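Side-chain contacts in Di-haem cytochrome c peroxidase family protein (Burkholderia thailandensis E264, PDB 6NX0), which carries two covalently attached heme c groups and probably acts as a diheme peroxidase with a role in electron transfer: residues C125-P128 and P134-S137; F453-T458 and G464-A469. All coordinates share one frame; numbering follows the deposited sequence.

Interaction 1. Residues C125-P128 and P134-S137; sequences CHDP and PTLS. With HEC (heme c), chain B.
Asp127 extends its carboxylate with CG anti to the backbone N (chi1 -178°), while Thr135 sets OG1 anti to its carbonyl carbon with chi1 -65°; these torsions bring the two polar ends together. Thr135 OG1 donates its proton to Asp127 OD2 over 2.7 Å, using the anti lone pair, the one turned away from the other carboxylate oxygen. That other oxygen, OD1, accepts from the backbone N of Gly129 in an Asx turn, so both carboxylate oxygens are engaged and the group's rotation is restrained. Thr135 OG1 also meets Arg130 NE in a hydrogen bond. Next to this polar pair the backbones draw close, with CA atoms of Cys125 and Pro134 4.4 Å apart. The Cys125 carbonyl faces the proline ring: its O lies 3.2 Å from Pro134 CB and 3.5 Å from Pro134 CD, a van der Waals contact, since the proline N carries no hydrogen to offer.

The side chains of Cys125 and His126 leave the opposite way, toward the heme. Cys125 SG is joined to HEC CAC by a covalent thioether bond of 1.8 Å. His126 NE2 binds the iron at 2.2 Å, and water 1 occupies the other axial position, also 2.2 Å from FE. The far nitrogen of the same imidazole, ND1, is hydrogen-bonded to Phe132 O, within the loop linking the two segments; this bond helps fix the ring's rotation. With Cys122 supplying the second thioether, Cys125 and His126 complete the CXXCH heme-attachment motif of c-type cytochromes, here supplying the histidine ligand of an iron whose sixth ligand is a water.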
# COMPACT_ATOMS: atom_id res chain seq x y z
N CYS A 125 -6.14 10.78 6.75
CA CYS A 125 -5.21 10.32 5.73
C CYS A 125 -5.74 9.16 4.91
O CYS A 125 -5.03 8.66 4.04
CB CYS A 125 -3.89 9.92 6.37
SG CYS A 125 -3.11 11.33 7.19
N HIS A 126 -6.95 8.72 5.18
CA HIS A 126 -7.59 7.56 4.55
C HIS A 126 -9.06 7.95 4.41
O HIS A 126 -9.90 7.55 5.21
CB HIS A 126 -7.41 6.30 5.40
CG HIS A 126 -5.98 5.89 5.61
ND1 HIS A 126 -5.22 5.34 4.60
CD2 HIS A 126 -5.19 5.94 6.70
CE1 HIS A 126 -4.02 5.06 5.07
NE2 HIS A 126 -3.97 5.42 6.34
N ASP A 127 -9.36 8.75 3.39
CA ASP A 127 -10.65 9.39 3.23
C ASP A 127 -11.68 8.38 2.75
O ASP A 127 -11.51 7.80 1.67
CB ASP A 127 -10.49 10.53 2.22
CG ASP A 127 -11.76 11.32 1.98
OD1 ASP A 127 -12.83 10.97 2.52
OD2 ASP A 127 -11.65 12.32 1.24
N PRO A 128 -12.76 8.12 3.50
CA PRO A 128 -13.77 7.19 2.97
C PRO A 128 -14.30 7.60 1.61
O PRO A 128 -14.76 6.74 0.84
CB PRO A 128 -14.87 7.21 4.04
CG PRO A 128 -14.69 8.51 4.75
CD PRO A 128 -13.21 8.74 4.76
N PRO A 134 -5.55 8.96 0.81
CA PRO A 134 -5.53 10.33 1.33
C PRO A 134 -6.10 11.35 0.36
O PRO A 134 -5.83 11.34 -0.84
CB PRO A 134 -4.05 10.59 1.62
CG PRO A 134 -3.32 9.63 0.78
CD PRO A 134 -4.18 8.41 0.70
N THR A 135 -6.89 12.26 0.93
CA THR A 135 -7.18 13.54 0.31
C THR A 135 -6.21 14.53 0.97
O THR A 135 -6.31 14.80 2.17
CB THR A 135 -8.65 13.92 0.49
OG1 THR A 135 -9.45 12.98 -0.23
CG2 THR A 135 -8.90 15.31 -0.02
N LEU A 136 -5.23 14.97 0.20
CA LEU A 136 -4.11 15.75 0.73
C LEU A 136 -4.52 17.17 1.09
O LEU A 136 -5.35 17.80 0.41
CB LEU A 136 -2.98 15.79 -0.29
CG LEU A 136 -2.36 14.43 -0.65
CD1 LEU A 136 -1.35 14.63 -1.77
CD2 LEU A 136 -1.69 13.77 0.57
N SER A 137 -3.94 17.68 2.18
CA SER A 137 -4.16 19.04 2.61
C SER A 137 -3.54 20.01 1.60
O SER A 137 -2.70 19.63 0.78
CB SER A 137 -3.52 19.26 3.97
OG SER A 137 -2.11 19.22 3.82
FE HEC B . -2.45 4.98 7.83
CHA HEC B . -0.42 2.90 5.95
CHB HEC B . -4.21 2.28 8.91
CHC HEC B . -3.80 6.85 10.38
CHD HEC B . -0.58 7.71 6.88
NA HEC B . -2.39 3.00 7.42
C1A HEC B . -1.46 2.33 6.65
C2A HEC B . -1.79 0.93 6.64
C3A HEC B . -2.91 0.78 7.37
C4A HEC B . -3.25 2.06 7.95
CMA HEC B . -3.60 -0.53 7.74
CAA HEC B . -0.99 -0.17 5.91
CBA HEC B . -1.60 -0.44 4.55
CGA HEC B . -0.78 -1.39 3.71
O1A HEC B . -1.33 -1.79 2.64
O2A HEC B . 0.42 -1.62 4.03
NB HEC B . -3.73 4.65 9.37
C1B HEC B . -4.33 3.43 9.65
C2B HEC B . -5.15 3.60 10.82
C3B HEC B . -4.97 4.84 11.30
C4B HEC B . -4.10 5.52 10.37
CMB HEC B . -6.02 2.49 11.42
CAB HEC B . -5.64 5.52 12.51
CBB HEC B . -5.15 4.84 13.82
NC HEC B . -2.25 6.90 8.48
C1C HEC B . -2.95 7.48 9.53
C2C HEC B . -2.74 8.91 9.44
C3C HEC B . -1.88 9.18 8.45
C4C HEC B . -1.53 7.91 7.85
CMC HEC B . -3.51 9.94 10.28
CAC HEC B . -1.64 10.54 7.78
CBC HEC B . -0.89 11.51 8.70
ND HEC B . -0.86 5.25 6.61
C1D HEC B . -0.25 6.49 6.34
C2D HEC B . 0.90 6.26 5.50
C3D HEC B . 0.98 4.80 5.28
C4D HEC B . -0.13 4.22 5.98
CMD HEC B . 1.90 7.32 5.06
CAD HEC B . 2.07 4.04 4.49
CBD HEC B . 3.32 4.07 5.34
CGD HEC B . 4.36 3.05 4.90
O1D HEC B . 4.12 2.33 3.91
O2D HEC B . 5.45 3.07 5.54
O HOH W 1 -0.79 4.58 9.20

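Interaction 2. Residues F453-T458 and G464-A469; sequences FLRTLT and GLMPTA
A type I beta turn from Arg455 to Thr458 carries the chain off helix 444-455, and the chain then returns so that the CA atoms of Arg455 and Met466 lie 7.7 Å apart. The loop after the helix thus folds back on its C-terminal end, at the protein surface. Met466 touches both Arg455 and Thr458. CG anti to the carbonyl carbon (chi1 -59°) and an extended chi2 bring its SD to 3.7 Å from Arg455 CB and 3.5 Å from Arg455 O; the bend at chi3 (-71°) then turns CE to the guanidinium face. Next to Arg455 O, Thr458 OG1 comes within 3.2 Å of Met466 SD, the two side chains running antiparallel alongside each other. Beyond the segments, the methionine also rests on Ala376 and Ile377.

Arg455 bends at chi3 and lays one guanidinium face over Met466, the sulfur lying 4.2 Å from that plane, in line with its centre. The hydrocarbon edge of Pro467 touches the same group, CG being 3.7 Å from Arg455 NH1. End-on, the guanidinium grips a single carbonyl oxygen: Arg455 NH1 at 2.8 Å and NH2 at 3.0 Å both donate to Pro467 O, which lies close to the guanidinium plane.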
# COMPACT_ATOMS: atom_id res chain seq x y z
N PHE A 453 -7.09 0.96 -19.02
CA PHE A 453 -7.40 -0.24 -18.28
C PHE A 453 -7.37 0.01 -16.77
O PHE A 453 -8.25 -0.44 -16.05
CB PHE A 453 -6.44 -1.35 -18.66
CG PHE A 453 -6.55 -2.53 -17.78
CD1 PHE A 453 -7.71 -3.27 -17.74
CD2 PHE A 453 -5.50 -2.88 -16.93
CE1 PHE A 453 -7.84 -4.34 -16.87
CE2 PHE A 453 -5.62 -3.95 -16.07
CZ PHE A 453 -6.78 -4.67 -16.02
N LEU A 454 -6.35 0.72 -16.27
CA LEU A 454 -6.29 0.94 -14.82
C LEU A 454 -7.50 1.70 -14.31
O LEU A 454 -7.92 1.52 -13.16
CB LEU A 454 -5.01 1.68 -14.45
CG LEU A 454 -3.73 0.86 -14.70
CD1 LEU A 454 -2.50 1.71 -14.36
CD2 LEU A 454 -3.76 -0.45 -13.90
N ARG A 455 -8.09 2.55 -15.14
CA ARG A 455 -9.27 3.29 -14.72
C ARG A 455 -10.49 2.38 -14.54
O ARG A 455 -11.43 2.76 -13.84
CB ARG A 455 -9.53 4.41 -15.73
CG ARG A 455 -8.48 5.50 -15.74
CD ARG A 455 -8.55 6.37 -17.03
NE ARG A 455 -9.86 7.01 -17.17
CZ ARG A 455 -10.22 8.15 -16.59
NH1 ARG A 455 -9.36 8.81 -15.83
NH2 ARG A 455 -11.45 8.63 -16.78
N THR A 456 -10.49 1.17 -15.11
CA THR A 456 -11.59 0.23 -14.87
C THR A 456 -11.56 -0.38 -13.48
O THR A 456 -12.52 -1.07 -13.09
CB THR A 456 -11.61 -0.91 -15.91
OG1 THR A 456 -10.58 -1.88 -15.63
CG2 THR A 456 -11.50 -0.38 -17.34
N LEU A 457 -10.49 -0.17 -12.72
CA LEU A 457 -10.35 -0.78 -11.40
C LEU A 457 -10.88 0.12 -10.28
O LEU A 457 -10.68 -0.19 -9.10
CB LEU A 457 -8.88 -1.11 -11.13
CG LEU A 457 -8.12 -1.81 -12.25
CD1 LEU A 457 -6.70 -2.14 -11.81
CD2 LEU A 457 -8.85 -3.06 -12.69
N THR A 458 -11.53 1.21 -10.61
CA THR A 458 -12.11 2.10 -9.61
C THR A 458 -13.47 1.58 -9.14
O THR A 458 -14.35 1.30 -9.95
CB THR A 458 -12.25 3.49 -10.21
OG1 THR A 458 -10.97 3.93 -10.65
CG2 THR A 458 -12.83 4.46 -9.22
N GLY A 464 -16.31 9.23 -10.03
CA GLY A 464 -16.33 10.67 -10.27
C GLY A 464 -15.08 11.41 -9.85
O GLY A 464 -14.90 12.56 -10.24
N LEU A 465 -14.20 10.77 -9.08
CA LEU A 465 -12.96 11.40 -8.70
C LEU A 465 -11.83 11.17 -9.69
O LEU A 465 -10.78 11.81 -9.58
CB LEU A 465 -12.50 10.90 -7.32
CG LEU A 465 -13.41 11.23 -6.13
CD1 LEU A 465 -12.79 10.66 -4.85
CD2 LEU A 465 -13.62 12.72 -6.04
N MET A 466 -11.99 10.25 -10.62
CA MET A 466 -11.00 10.13 -11.67
C MET A 466 -11.01 11.39 -12.52
O MET A 466 -12.05 12.01 -12.70
CB MET A 466 -11.29 8.91 -12.54
CG MET A 466 -11.32 7.59 -11.81
SD MET A 466 -11.25 6.17 -12.95
CE MET A 466 -12.87 6.27 -13.69
N PRO A 467 -9.87 11.80 -13.07
CA PRO A 467 -9.91 12.88 -14.06
C PRO A 467 -10.76 12.43 -15.23
O PRO A 467 -10.74 11.26 -15.62
CB PRO A 467 -8.45 13.08 -14.44
CG PRO A 467 -7.80 11.77 -14.16
CD PRO A 467 -8.52 11.19 -12.99
N THR A 468 -11.53 13.37 -15.80
CA THR A 468 -12.32 12.97 -16.95
C THR A 468 -11.47 12.88 -18.20
O THR A 468 -11.80 12.11 -19.10
CB THR A 468 -13.50 13.92 -17.16
OG1 THR A 468 -13.02 15.27 -17.08
CG2 THR A 468 -14.55 13.72 -16.10
N ALA A 469 -10.37 13.63 -18.25
CA ALA A 469 -9.30 13.41 -19.22
C ALA A 469 -8.31 12.43 -18.61
O ALA A 469 -7.73 12.72 -17.56
CB ALA A 469 -8.61 14.71 -19.56

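Overall arrangement
Interactions 1 and 2 come in series along the chain, with centres 18 Å apart and nearest atoms about 6 Å apart, without touching. Interaction 1 holds the iron ligand and a thioether of the first heme; interaction 2 is outer packing, the Arg455 side chain being about 10 Å from a bound heme c. Lys378, which binds the second heme, is near both: its side chain is about 6 Å from that of Pro134 and about 9 Å from that of Thr458. The C-terminal stretch also connects them, since Tyr462 OH bonds Pro128 O, Ala475 pairs with Leu465 through the backbone, and Pro477 touches Thr135.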